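Local atomic coordinates of REP-associated tyrosine transposase (Escherichia coli, PDB entry 4ER8), a protein that binds repetitive extragenic palindrome (REP) hairpins and cleaves and recombines the bacterial interspersed mosaic elements that contain them, acting as a single-strand DNA endonuclease. Residues H86-L90 and K91-Q95; H101-N105 and T106-R110; N119-H123 and G124-Q128. All blocks are in the same frame, centred on the assembly; numbering follows the deposited sequence.

Contact 1 (H86-L90 and K91-Q95); sequences HACGL and KNIWQ. With nucleotides of chain B.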
loop_
_atom_site.group_PDB
_atom_site.type_symbol
_atom_site.label_atom_id
_atom_site.label_comp_id
_atom_site.label_asym_id
_atom_site.label_seq_id
_atom_site.Cartn_x
_atom_site.Cartn_y
_atom_site.Cartn_z
ATOM N N HIS A 86 -16.216 1.106 8.223
ATOM C CA HIS A 86 -17.429 1.880 8.495
ATOM C C HIS A 86 -18.207 2.133 7.216
ATOM O O HIS A 86 -19.365 1.710 7.091
ATOM C CB HIS A 86 -17.060 3.222 9.152
ATOM C CG HIS A 86 -18.237 4.005 9.650
ATOM N ND1 HIS A 86 -19.267 3.430 10.371
ATOM C CD2 HIS A 86 -18.533 5.328 9.556
ATOM C CE1 HIS A 86 -20.154 4.361 10.684
ATOM N NE2 HIS A 86 -19.733 5.521 10.204
ATOM N N ALA A 87 -17.546 2.803 6.272
ATOM C CA ALA A 87 -18.154 3.214 5.013
ATOM C C ALA A 87 -18.894 2.092 4.273
ATOM O O ALA A 87 -19.994 2.310 3.769
ATOM C CB ALA A 87 -17.122 3.866 4.115
ATOM N N CYS A 88 -18.319 0.898 4.213
ATOM C CA CYS A 88 -18.973 -0.173 3.470
ATOM C C CYS A 88 -19.773 -1.085 4.383
ATOM O O CYS A 88 -20.338 -2.084 3.933
ATOM C CB CYS A 88 -17.960 -0.982 2.674
ATOM S SG CYS A 88 -16.697 -1.721 3.700
ATOM N N GLY A 89 -19.800 -0.731 5.666
ATOM C CA GLY A 89 -20.618 -1.407 6.672
ATOM C C GLY A 89 -20.397 -2.902 6.816
ATOM O O GLY A 89 -21.207 -3.587 7.451
ATOM N N LEU A 90 -19.316 -3.419 6.232
ATOM C CA LEU A 90 -18.983 -4.850 6.351
ATOM C C LEU A 90 -18.136 -5.089 7.598
ATOM O O LEU A 90 -17.477 -4.168 8.086
ATOM C CB LEU A 90 -18.320 -5.376 5.071
ATOM C CG LEU A 90 -19.235 -6.024 4.010
ATOM C CD1 LEU A 90 -20.373 -5.100 3.596
ATOM C CD2 LEU A 90 -18.485 -6.498 2.772
ATOM N N LYS A 91 -18.183 -6.293 8.151
ATOM C CA LYS A 91 -17.505 -6.536 9.432
ATOM C C LYS A 91 -16.369 -7.502 9.222
ATOM O O LYS A 91 -16.516 -8.453 8.434
ATOM C CB LYS A 91 -18.457 -7.127 10.489
ATOM C CG LYS A 91 -19.575 -6.196 10.952
ATOM C CD LYS A 91 -20.909 -6.485 10.222
ATOM C CE LYS A 91 -21.935 -5.365 10.454
ATOM N NZ LYS A 91 -22.053 -4.982 11.903
ATOM N N ASN A 92 -15.246 -7.253 9.918
ATOM C CA ASN A 92 -14.120 -8.192 9.948
ATOM C C ASN A 92 -13.532 -8.535 8.562
ATOM O O ASN A 92 -13.241 -9.689 8.253
ATOM C CB ASN A 92 -14.536 -9.479 10.675
ATOM C CG ASN A 92 -13.399 -10.483 10.769
ATOM O OD1 ASN A 92 -12.229 -10.100 10.931
ATOM N ND2 ASN A 92 -13.728 -11.780 10.648
ATOM N N ILE A 93 -13.347 -7.525 7.731
ATOM C CA ILE A 93 -12.802 -7.762 6.395
ATOM C C ILE A 93 -11.271 -7.838 6.325
ATOM O O ILE A 93 -10.742 -8.521 5.461
ATOM C CB ILE A 93 -13.285 -6.685 5.411
ATOM C CG1 ILE A 93 -12.789 -5.287 5.851
ATOM C CG2 ILE A 93 -14.812 -6.780 5.268
ATOM C CD1 ILE A 93 -13.331 -4.110 5.032
ATOM N N TRP A 94 -10.585 -7.132 7.226
ATOM C CA TRP A 94 -9.126 -6.971 7.191
ATOM C C TRP A 94 -8.333 -8.141 7.726
ATOM O O TRP A 94 -8.665 -8.662 8.770
ATOM C CB TRP A 94 -8.751 -5.749 8.037
ATOM C CG TRP A 94 -9.297 -4.476 7.436
ATOM C CD1 TRP A 94 -10.266 -3.652 7.962
ATOM C CD2 TRP A 94 -8.941 -3.913 6.162
ATOM N NE1 TRP A 94 -10.524 -2.609 7.089
ATOM C CE2 TRP A 94 -9.719 -2.743 5.986
ATOM C CE3 TRP A 94 -8.031 -4.280 5.162
ATOM C CZ2 TRP A 94 -9.612 -1.934 4.851
ATOM C CZ3 TRP A 94 -7.917 -3.475 4.028
ATOM C CH2 TRP A 94 -8.709 -2.317 3.881
ATOM N N GLN A 95 -7.245 -8.528 7.068
ATOM C CA GLN A 95 -6.225 -9.254 7.830
ATOM C C GLN A 95 -5.750 -8.345 8.987
ATOM O O GLN A 95 -5.418 -7.182 8.790
ATOM C CB GLN A 95 -5.055 -9.775 6.982
ATOM C CG GLN A 95 -3.788 -10.033 7.800
ATOM C CD GLN A 95 -2.787 -10.919 7.124
ATOM O OE1 GLN A 95 -2.703 -10.966 5.905
ATOM N NE2 GLN A 95 -2.007 -11.631 7.905
ATOM P P DA B 3 6.986 -12.686 12.778
ATOM O OP1 DA B 3 6.042 -12.280 13.820
ATOM O OP2 DA B 3 7.889 -13.768 13.186
ATOM O "O5'" DA B 3 6.416 -13.058 11.334
ATOM C "C5'" DA B 3 5.563 -12.196 10.614
ATOM C "C4'" DA B 3 4.151 -12.266 11.216
ATOM O "O4'" DA B 3 3.279 -11.338 10.535
ATOM C "C3'" DA B 3 3.440 -13.595 11.183
ATOM O "O3'" DA B 3 2.574 -13.592 12.247
ATOM C "C2'" DA B 3 2.663 -13.497 9.876
ATOM C "C1'" DA B 3 2.230 -12.026 9.911
ATOM N N9 DA B 3 2.058 -11.283 8.659
ATOM C C8 DA B 3 2.762 -11.393 7.491
ATOM N N7 DA B 3 2.370 -10.550 6.566
ATOM C C5 DA B 3 1.332 -9.848 7.162
ATOM C C6 DA B 3 0.484 -8.809 6.703
ATOM N N6 DA B 3 0.527 -8.234 5.465
ATOM N N1 DA B 3 -0.407 -8.339 7.596
ATOM C C2 DA B 3 -0.454 -8.878 8.805
ATOM N N3 DA B 3 0.266 -9.860 9.325
ATOM C C4 DA B 3 1.152 -10.286 8.447
ATOM P P DG B 4 1.779 -14.938 12.738
ATOM O OP1 DG B 4 1.470 -14.703 14.164
ATOM O OP2 DG B 4 2.504 -16.131 12.252
ATOM O "O5'" DG B 4 0.357 -14.906 12.024
ATOM C "C5'" DG B 4 -0.521 -13.821 12.158
ATOM C "C4'" DG B 4 -1.512 -13.885 11.010
ATOM O "O4'" DG B 4 -0.728 -13.782 9.792
ATOM C "C3'" DG B 4 -2.316 -15.182 10.864
ATOM O "O3'" DG B 4 -3.534 -14.859 10.259
ATOM C "C2'" DG B 4 -1.482 -16.000 9.878
ATOM C "C1'" DG B 4 -1.057 -14.890 8.927
ATOM N N9 DG B 4 0.125 -15.159 8.084
ATOM C C8 DG B 4 1.093 -16.115 8.263
ATOM N N7 DG B 4 2.042 -16.105 7.372
ATOM C C5 DG B 4 1.684 -15.058 6.535
ATOM C C6 DG B 4 2.340 -14.533 5.369
ATOM O O6 DG B 4 3.406 -14.948 4.852
ATOM N N1 DG B 4 1.674 -13.435 4.792
ATOM C C2 DG B 4 0.537 -12.905 5.307
ATOM N N2 DG B 4 0.016 -11.886 4.618
ATOM N N3 DG B 4 -0.094 -13.379 6.393
ATOM C C4 DG B 4 0.528 -14.456 6.964
#

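Contact 2 (H101-N105 and T106-R110); sequences HAIRN and TKDYR. With nucleotides of chain B.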
loop_
_atom_site.group_PDB
_atom_site.type_symbol
_atom_site.label_atom_id
_atom_site.label_comp_id
_atom_site.label_asym_id
_atom_site.label_seq_id
_atom_site.Cartn_x
_atom_site.Cartn_y
_atom_site.Cartn_z
ATOM N N HIS A 101 7.852 -2.394 6.922
ATOM C CA HIS A 101 9.280 -2.454 6.750
ATOM C C HIS A 101 9.873 -1.077 6.522
ATOM O O HIS A 101 9.447 -0.318 5.614
ATOM C CB HIS A 101 9.673 -3.420 5.629
ATOM C CG HIS A 101 11.085 -3.237 5.149
ATOM N ND1 HIS A 101 12.168 -3.817 5.785
ATOM C CD2 HIS A 101 11.589 -2.518 4.114
ATOM C CE1 HIS A 101 13.277 -3.460 5.159
ATOM N NE2 HIS A 101 12.952 -2.686 4.132
ATOM N N ALA A 102 10.859 -0.770 7.354
ATOM C CA ALA A 102 11.512 0.526 7.351
ATOM C C ALA A 102 12.525 0.627 6.212
ATOM O O ALA A 102 13.465 -0.211 6.132
ATOM C CB ALA A 102 12.203 0.704 8.642
ATOM N N ILE A 103 12.373 1.668 5.375
ATOM C CA ILE A 103 13.336 1.938 4.311
ATOM C C ILE A 103 14.442 2.914 4.710
ATOM O O ILE A 103 14.209 4.103 4.876
ATOM C CB ILE A 103 12.660 2.464 3.085
ATOM C CG1 ILE A 103 11.817 1.360 2.483
ATOM C CG2 ILE A 103 13.702 2.933 2.073
ATOM C CD1 ILE A 103 10.743 1.855 1.667
ATOM N N ARG A 104 15.664 2.389 4.792
ATOM C CA ARG A 104 16.814 3.128 5.312
ATOM C C ARG A 104 17.709 3.791 4.240
ATOM O O ARG A 104 18.554 4.611 4.605
ATOM C CB ARG A 104 17.667 2.194 6.187
ATOM C CG ARG A 104 17.009 1.702 7.503
ATOM C CD ARG A 104 15.785 0.674 7.313
ATOM N NE ARG A 104 16.096 -0.766 7.082
ATOM C CZ ARG A 104 16.406 -1.325 5.893
ATOM N NH1 ARG A 104 16.466 -0.597 4.754
ATOM N NH2 ARG A 104 16.660 -2.633 5.845
ATOM N N ASN A 105 17.538 3.452 2.948
ATOM C CA ASN A 105 18.401 3.965 1.838
ATOM C C ASN A 105 17.708 4.012 0.490
ATOM O O ASN A 105 16.745 3.254 0.256
ATOM C CB ASN A 105 19.670 3.105 1.668
ATOM C CG ASN A 105 19.360 1.709 1.162
ATOM O OD1 ASN A 105 19.283 0.748 1.935
ATOM N ND2 ASN A 105 19.177 1.585 -0.133
ATOM N N THR A 106 18.255 4.815 -0.429
ATOM C CA THR A 106 17.639 5.001 -1.751
ATOM C C THR A 106 17.401 3.758 -2.595
ATOM O O THR A 106 16.355 3.636 -3.222
ATOM C CB THR A 106 18.410 5.977 -2.580
ATOM O OG1 THR A 106 18.624 7.153 -1.805
ATOM C CG2 THR A 106 17.599 6.365 -3.830
ATOM N N LYS A 107 18.362 2.847 -2.639
ATOM C CA LYS A 107 18.181 1.624 -3.411
ATOM C C LYS A 107 16.949 0.897 -2.944
ATOM O O LYS A 107 16.050 0.660 -3.744
ATOM C CB LYS A 107 19.408 0.701 -3.354
ATOM C CG LYS A 107 20.565 1.185 -4.261
ATOM C CD LYS A 107 21.634 0.110 -4.526
ATOM C CE LYS A 107 23.047 0.666 -4.207
ATOM N NZ LYS A 107 24.064 0.396 -5.289
ATOM N N ASP A 108 16.902 0.571 -1.650
ATOM C CA ASP A 108 15.789 -0.160 -1.090
ATOM C C ASP A 108 14.469 0.511 -1.407
ATOM O O ASP A 108 13.471 -0.176 -1.697
ATOM C CB ASP A 108 15.938 -0.375 0.402
ATOM C CG ASP A 108 15.218 -1.620 0.864
ATOM O OD1 ASP A 108 15.126 -2.586 0.063
ATOM O OD2 ASP A 108 14.743 -1.662 2.027
ATOM N N TYR A 109 14.479 1.842 -1.410
ATOM C CA TYR A 109 13.288 2.635 -1.684
ATOM C C TYR A 109 12.771 2.361 -3.067
ATOM O O TYR A 109 11.600 2.001 -3.255
ATOM C CB TYR A 109 13.591 4.107 -1.541
ATOM C CG TYR A 109 12.472 5.041 -1.936
ATOM C CD1 TYR A 109 11.366 5.237 -1.117
ATOM C CD2 TYR A 109 12.550 5.789 -3.110
ATOM C CE1 TYR A 109 10.341 6.120 -1.482
ATOM C CE2 TYR A 109 11.549 6.666 -3.479
ATOM C CZ TYR A 109 10.456 6.833 -2.651
ATOM O OH TYR A 109 9.476 7.714 -3.016
ATOM N N ARG A 110 13.647 2.545 -4.048
ATOM C CA ARG A 110 13.318 2.201 -5.428
ATOM C C ARG A 110 12.899 0.739 -5.624
ATOM O O ARG A 110 11.949 0.503 -6.375
ATOM C CB ARG A 110 14.459 2.537 -6.359
ATOM C CG ARG A 110 14.607 4.014 -6.583
ATOM C CD ARG A 110 16.062 4.303 -6.865
ATOM N NE ARG A 110 16.367 5.724 -7.059
ATOM C CZ ARG A 110 17.437 6.153 -7.727
ATOM N NH1 ARG A 110 18.277 5.269 -8.253
ATOM N NH2 ARG A 110 17.653 7.446 -7.878
ATOM O "O5'" DG B 1 17.376 -7.845 10.788
ATOM C "C5'" DG B 1 17.165 -8.705 11.946
ATOM C "C4'" DG B 1 15.811 -8.543 12.609
ATOM O "O4'" DG B 1 15.459 -7.104 12.757
ATOM C "C3'" DG B 1 14.658 -9.138 11.805
ATOM O "O3'" DG B 1 14.619 -10.536 11.921
ATOM C "C2'" DG B 1 13.500 -8.418 12.506
ATOM C "C1'" DG B 1 14.052 -6.999 12.711
ATOM N N9 DG B 1 13.864 -6.087 11.620
ATOM C C8 DG B 1 14.799 -5.829 10.636
ATOM N N7 DG B 1 14.354 -4.941 9.745
ATOM C C5 DG B 1 13.085 -4.564 10.186
ATOM C C6 DG B 1 12.180 -3.622 9.646
ATOM O O6 DG B 1 12.360 -2.933 8.619
ATOM N N1 DG B 1 10.978 -3.513 10.383
ATOM C C2 DG B 1 10.753 -4.266 11.513
ATOM N N2 DG B 1 9.571 -4.077 12.092
ATOM N N3 DG B 1 11.613 -5.163 12.041
ATOM C C4 DG B 1 12.758 -5.271 11.333
ATOM P P DT B 2 13.607 -11.470 11.065
ATOM O OP1 DT B 2 13.781 -12.884 11.509
ATOM O OP2 DT B 2 13.714 -11.165 9.624
ATOM O "O5'" DT B 2 12.170 -11.035 11.580
ATOM C "C5'" DT B 2 11.582 -11.560 12.744
ATOM C "C4'" DT B 2 10.187 -10.939 12.775
ATOM O "O4'" DT B 2 10.332 -9.572 12.296
ATOM C "C3'" DT B 2 9.156 -11.605 11.862
ATOM O "O3'" DT B 2 7.923 -11.451 12.456
ATOM C "C2'" DT B 2 9.164 -10.677 10.666
ATOM C "C1'" DT B 2 9.389 -9.309 11.293
ATOM N N1 DT B 2 9.843 -8.268 10.312
ATOM C C2 DT B 2 9.064 -7.142 10.088
ATOM O O2 DT B 2 8.029 -6.895 10.662
ATOM N N3 DT B 2 9.533 -6.249 9.158
ATOM C C4 DT B 2 10.670 -6.354 8.388
ATOM O O4 DT B 2 10.983 -5.490 7.544
ATOM C C5 DT B 2 11.453 -7.550 8.637
ATOM C C7 DT B 2 12.754 -7.761 7.860
ATOM C C6 DT B 2 11.003 -8.433 9.576
#

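Contact 3 (N119-H123 and G124-Q128); sequences NPVKH and GWVKQ. With NI (nickel (II) ion), chain C.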
loop_
_atom_site.group_PDB
_atom_site.type_symbol
_atom_site.label_atom_id
_atom_site.label_comp_id
_atom_site.label_asym_id
_atom_site.label_seq_id
_atom_site.Cartn_x
_atom_site.Cartn_y
_atom_site.Cartn_z
ATOM N N ASN A 119 3.412 -4.835 -9.043
ATOM C CA ASN A 119 2.631 -5.833 -8.361
ATOM C C ASN A 119 1.419 -6.343 -9.180
ATOM O O ASN A 119 1.196 -7.558 -9.295
ATOM C CB ASN A 119 2.195 -5.302 -7.016
ATOM C CG ASN A 119 2.168 -6.349 -6.002
ATOM O OD1 ASN A 119 1.237 -6.431 -5.201
ATOM N ND2 ASN A 119 3.193 -7.192 -6.012
ATOM N N PRO A 120 0.649 -5.413 -9.774
ATOM C CA PRO A 120 -0.551 -5.888 -10.498
ATOM C C PRO A 120 -0.181 -6.964 -11.499
ATOM O O PRO A 120 -1.017 -7.830 -11.844
ATOM C CB PRO A 120 -1.048 -4.644 -11.196
ATOM C CG PRO A 120 -0.662 -3.517 -10.211
ATOM C CD PRO A 120 0.684 -3.943 -9.625
ATOM N N VAL A 121 1.081 -6.941 -11.930
ATOM C CA VAL A 121 1.547 -7.859 -12.968
ATOM C C VAL A 121 1.960 -9.137 -12.296
ATOM O O VAL A 121 1.533 -10.196 -12.701
ATOM C CB VAL A 121 2.695 -7.251 -13.824
ATOM C CG1 VAL A 121 3.463 -8.306 -14.627
ATOM C CG2 VAL A 121 2.153 -6.210 -14.730
ATOM N N LYS A 122 2.775 -9.051 -11.259
ATOM C CA LYS A 122 3.080 -10.248 -10.449
ATOM C C LYS A 122 1.813 -11.021 -10.055
ATOM O O LYS A 122 1.828 -12.224 -9.995
ATOM C CB LYS A 122 3.877 -9.861 -9.185
ATOM C CG LYS A 122 4.140 -10.991 -8.194
ATOM C CD LYS A 122 4.639 -10.465 -6.831
ATOM C CE LYS A 122 5.147 -11.598 -5.933
ATOM N NZ LYS A 122 6.371 -12.329 -6.428
ATOM N N HIS A 123 0.710 -10.333 -9.809
ATOM C CA HIS A 123 -0.446 -11.022 -9.292
ATOM C C HIS A 123 -1.345 -11.583 -10.409
ATOM O O HIS A 123 -2.337 -12.293 -10.134
ATOM C CB HIS A 123 -1.227 -10.124 -8.343
ATOM C CG HIS A 123 -0.582 -9.947 -7.000
ATOM N ND1 HIS A 123 -0.359 -10.999 -6.132
ATOM C CD2 HIS A 123 -0.167 -8.830 -6.350
ATOM C CE1 HIS A 123 0.180 -10.538 -5.012
ATOM N NE2 HIS A 123 0.312 -9.226 -5.121
ATOM N N GLY A 124 -0.986 -11.265 -11.656
ATOM C CA GLY A 124 -1.646 -11.832 -12.829
ATOM C C GLY A 124 -2.823 -11.024 -13.330
ATOM O O GLY A 124 -3.520 -11.444 -14.249
ATOM N N TRP A 125 -3.064 -9.867 -12.728
ATOM C CA TRP A 125 -4.152 -9.013 -13.179
ATOM C C TRP A 125 -3.914 -8.437 -14.568
ATOM O O TRP A 125 -4.838 -8.382 -15.366
ATOM C CB TRP A 125 -4.443 -7.889 -12.175
ATOM C CG TRP A 125 -4.846 -8.426 -10.827
ATOM C CD1 TRP A 125 -4.098 -8.414 -9.680
ATOM C CD2 TRP A 125 -6.074 -9.102 -10.495
ATOM N NE1 TRP A 125 -4.793 -9.002 -8.660
ATOM C CE2 TRP A 125 -6.005 -9.437 -9.125
ATOM C CE3 TRP A 125 -7.232 -9.447 -11.222
ATOM C CZ2 TRP A 125 -7.046 -10.125 -8.455
ATOM C CZ3 TRP A 125 -8.287 -10.127 -10.545
ATOM C CH2 TRP A 125 -8.173 -10.452 -9.177
ATOM N N VAL A 126 -2.688 -7.996 -14.853
ATOM C CA VAL A 126 -2.387 -7.306 -16.119
ATOM C C VAL A 126 -1.037 -7.732 -16.698
ATOM O O VAL A 126 -0.216 -8.280 -15.996
ATOM C CB VAL A 126 -2.448 -5.759 -15.978
ATOM C CG1 VAL A 126 -3.854 -5.291 -15.563
ATOM C CG2 VAL A 126 -1.396 -5.251 -14.998
ATOM N N LYS A 127 -0.801 -7.501 -17.983
ATOM C CA LYS A 127 0.493 -7.901 -18.542
ATOM C C LYS A 127 1.465 -6.713 -18.571
ATOM O O LYS A 127 2.669 -6.899 -18.732
ATOM C CB LYS A 127 0.375 -8.691 -19.874
ATOM C CG LYS A 127 -0.929 -8.467 -20.689
ATOM C CD LYS A 127 -2.205 -9.231 -20.149
ATOM C CE LYS A 127 -3.582 -8.485 -20.451
ATOM N NZ LYS A 127 -3.753 -7.125 -19.763
ATOM N N GLN A 128 0.920 -5.515 -18.353
ATOM C CA GLN A 128 1.666 -4.265 -18.427
ATOM C C GLN A 128 1.296 -3.301 -17.304
ATOM O O GLN A 128 0.123 -3.019 -17.088
ATOM C CB GLN A 128 1.443 -3.595 -19.771
ATOM C CG GLN A 128 2.320 -4.142 -20.880
ATOM C CD GLN A 128 3.708 -3.487 -20.907
ATOM O OE1 GLN A 128 4.710 -4.161 -21.193
ATOM N NE2 GLN A 128 3.775 -2.172 -20.611
HETATM NI NI NI C . 0.829 -7.906 -3.672
#

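Contact 1 (H86-L90 and K91-Q95)
The turn that ends helix 73-87 folds C88 and L90 against I93, and the loop then runs on to deliver Q95 to the DNA. A bond from G89 N to H86 O (2.9 Å) closes the last helical turn. G89 itself has positive phi (56°), a value that favours glycine, and here the chain leaves the helix. The side chains of C88, L90 and I93 then make apolar contacts. L90 meets I93 through its CB, which lies 3.8 Å from I93 CG2, while the other branch of I93 carries CD1 to 4.3 Å from C88 SG. With CG1 between its backbone N and carbonyl carbon (chi1 62°), I93 turns CD1 to C88 and sets CG1 over the rim of one face of the W94 indole, 3.6 Å above the ring plane. K91 bends back so that its CE comes 3.6 Å from G89 O. F84 and L27 also touch I93, and W94 NE1 is bonded to K81 O, tying the loop to its parent helix. Q95 leaves the loop as an extended side chain, and its amide makes a two-point pairing with a base: DG4 of chain B gives N2 to Q95 OE1 (3.1 Å), and Q95 NE2 gives to N3 of the same guanine (3.0 Å). A leucine here would offer neither donor nor acceptor, so N2 and N3 of DG4 would probably lose both mates and the base would be less firmly fixed. With Q95 CD lying 3.5 Å from DA3 C2 of chain B, the side chain meets two successive bases. Because one bond uses the exocyclic N2, which adenine lacks, the chemistry is consistent with recognition of a guanine in the guide sequence.

Contact 2 (H101-N105 and T106-R110)
H101 and D108 form a His-carboxylate hydrogen bond at the strand-to-helix junction of the RNA-recognition-motif-like HUH fold, where the end of strand 99-102 reads the first two bases of chain B. The H101 imidazole bonds at both nitrogens: ND1 gives to O4 of DT2 of chain B (2.7 Å), and NE2 gives to D108 OD2 (2.9 Å). The second bond is nearly straight at 173°, in the ring plane, with the carboxylate turned 89° to the ring. Two donors on one imidazole would be consistent with a protonated ring stabilised by the aspartate. Next along, A102 N gives to O6 of DG1 of chain B (2.9 Å).

Further out, R104 NH1 makes a salt bridge of 3.4 Å to D108 OD2, and one face of its guanidinium lies over H101 CE1. D108 reaches H101 from the first helical turn with CG anti to its backbone N (chi1 -152°). N105 is the N-cap residue, and H112, one turn on from D108, meets the H101 ring and bonds to D108 O. The helix start is fixed by I103 CG2, 3.8 Å from Y109 CB, and by Y109 N giving to N105 O at 3.1 Å.

Contact 3 (N119-H123 and G124-Q128)
With CG anti to the carbonyl carbon in both H123 (chi1 -75°) and W125 (chi1 -60°), W125 CD1 lies 3.6 Å from H123 CB, and the imidazole of H123 turns away to the nickel ion. The turn between them is a Schellman motif at the C-terminal end of helix 106-122. G124 adopts positive phi (91°), where a side chain would be jammed against the preceding carbonyl oxygen, so glycine is called for. The two bonds of the motif run from G124 N to V121 O (2.9 Å) and, weakly, from W125 N to P120 O (3.0 Å). V126 N gives another weak bond to P120 O (3.4 Å), so a single carbonyl receives both.

Apolar contacts back up these bonds on one side of the turn. V126 CG2 lies 3.7 Å from V121 CG2, the two side chains crossing at about a right angle, and it also touches P120 CB.

N119 and H123, four residues apart at the end of helix 106-122 and joined by a backbone bond from H123 N to N119 O, point to the same ion. N119 OD1 binds nickel at 2.2 Å and H123 NE2 at 2.0 Å, the asparagine oxygen lying near the plane of the imidazole. H59 and H61 of the HUH motif, together with E161, complete the residues of the site, consistent with the metal centre that serves DNA cleavage in HUH nucleases.

H59 and H61 come from the start of strand 59-65, so the end of helix 106-122 faces the central sheet across the metal. On the loop side W125 packs on L56, P57 and the ring of W132. From the helix, K122 NZ hydrogen-bonds to T155 O and forms a salt bridge with D156.

Overall arrangement
The three contacts follow one another along the chain without touching. Contacts 1 and 2 lie on opposite sides of the chain's centre, their centres 31 Å apart, yet both bond to bases of chain B, contact 2 to DG1 and DT2, contact 1 to DG4. Contacts 2 and 3 stand near the two ends of helix 106-122, with centres 23 Å apart: just before the helix, strand 99-102 reads bases and D108 of the first turn holds H101, while the helix end carries the metal ligands. The H101 side chain is about 14 Å from the nickel ion, and the nearest atom of contact 3 is about 10 Å from the nucleic acid, so the base contacts of H101 lie away from the metal.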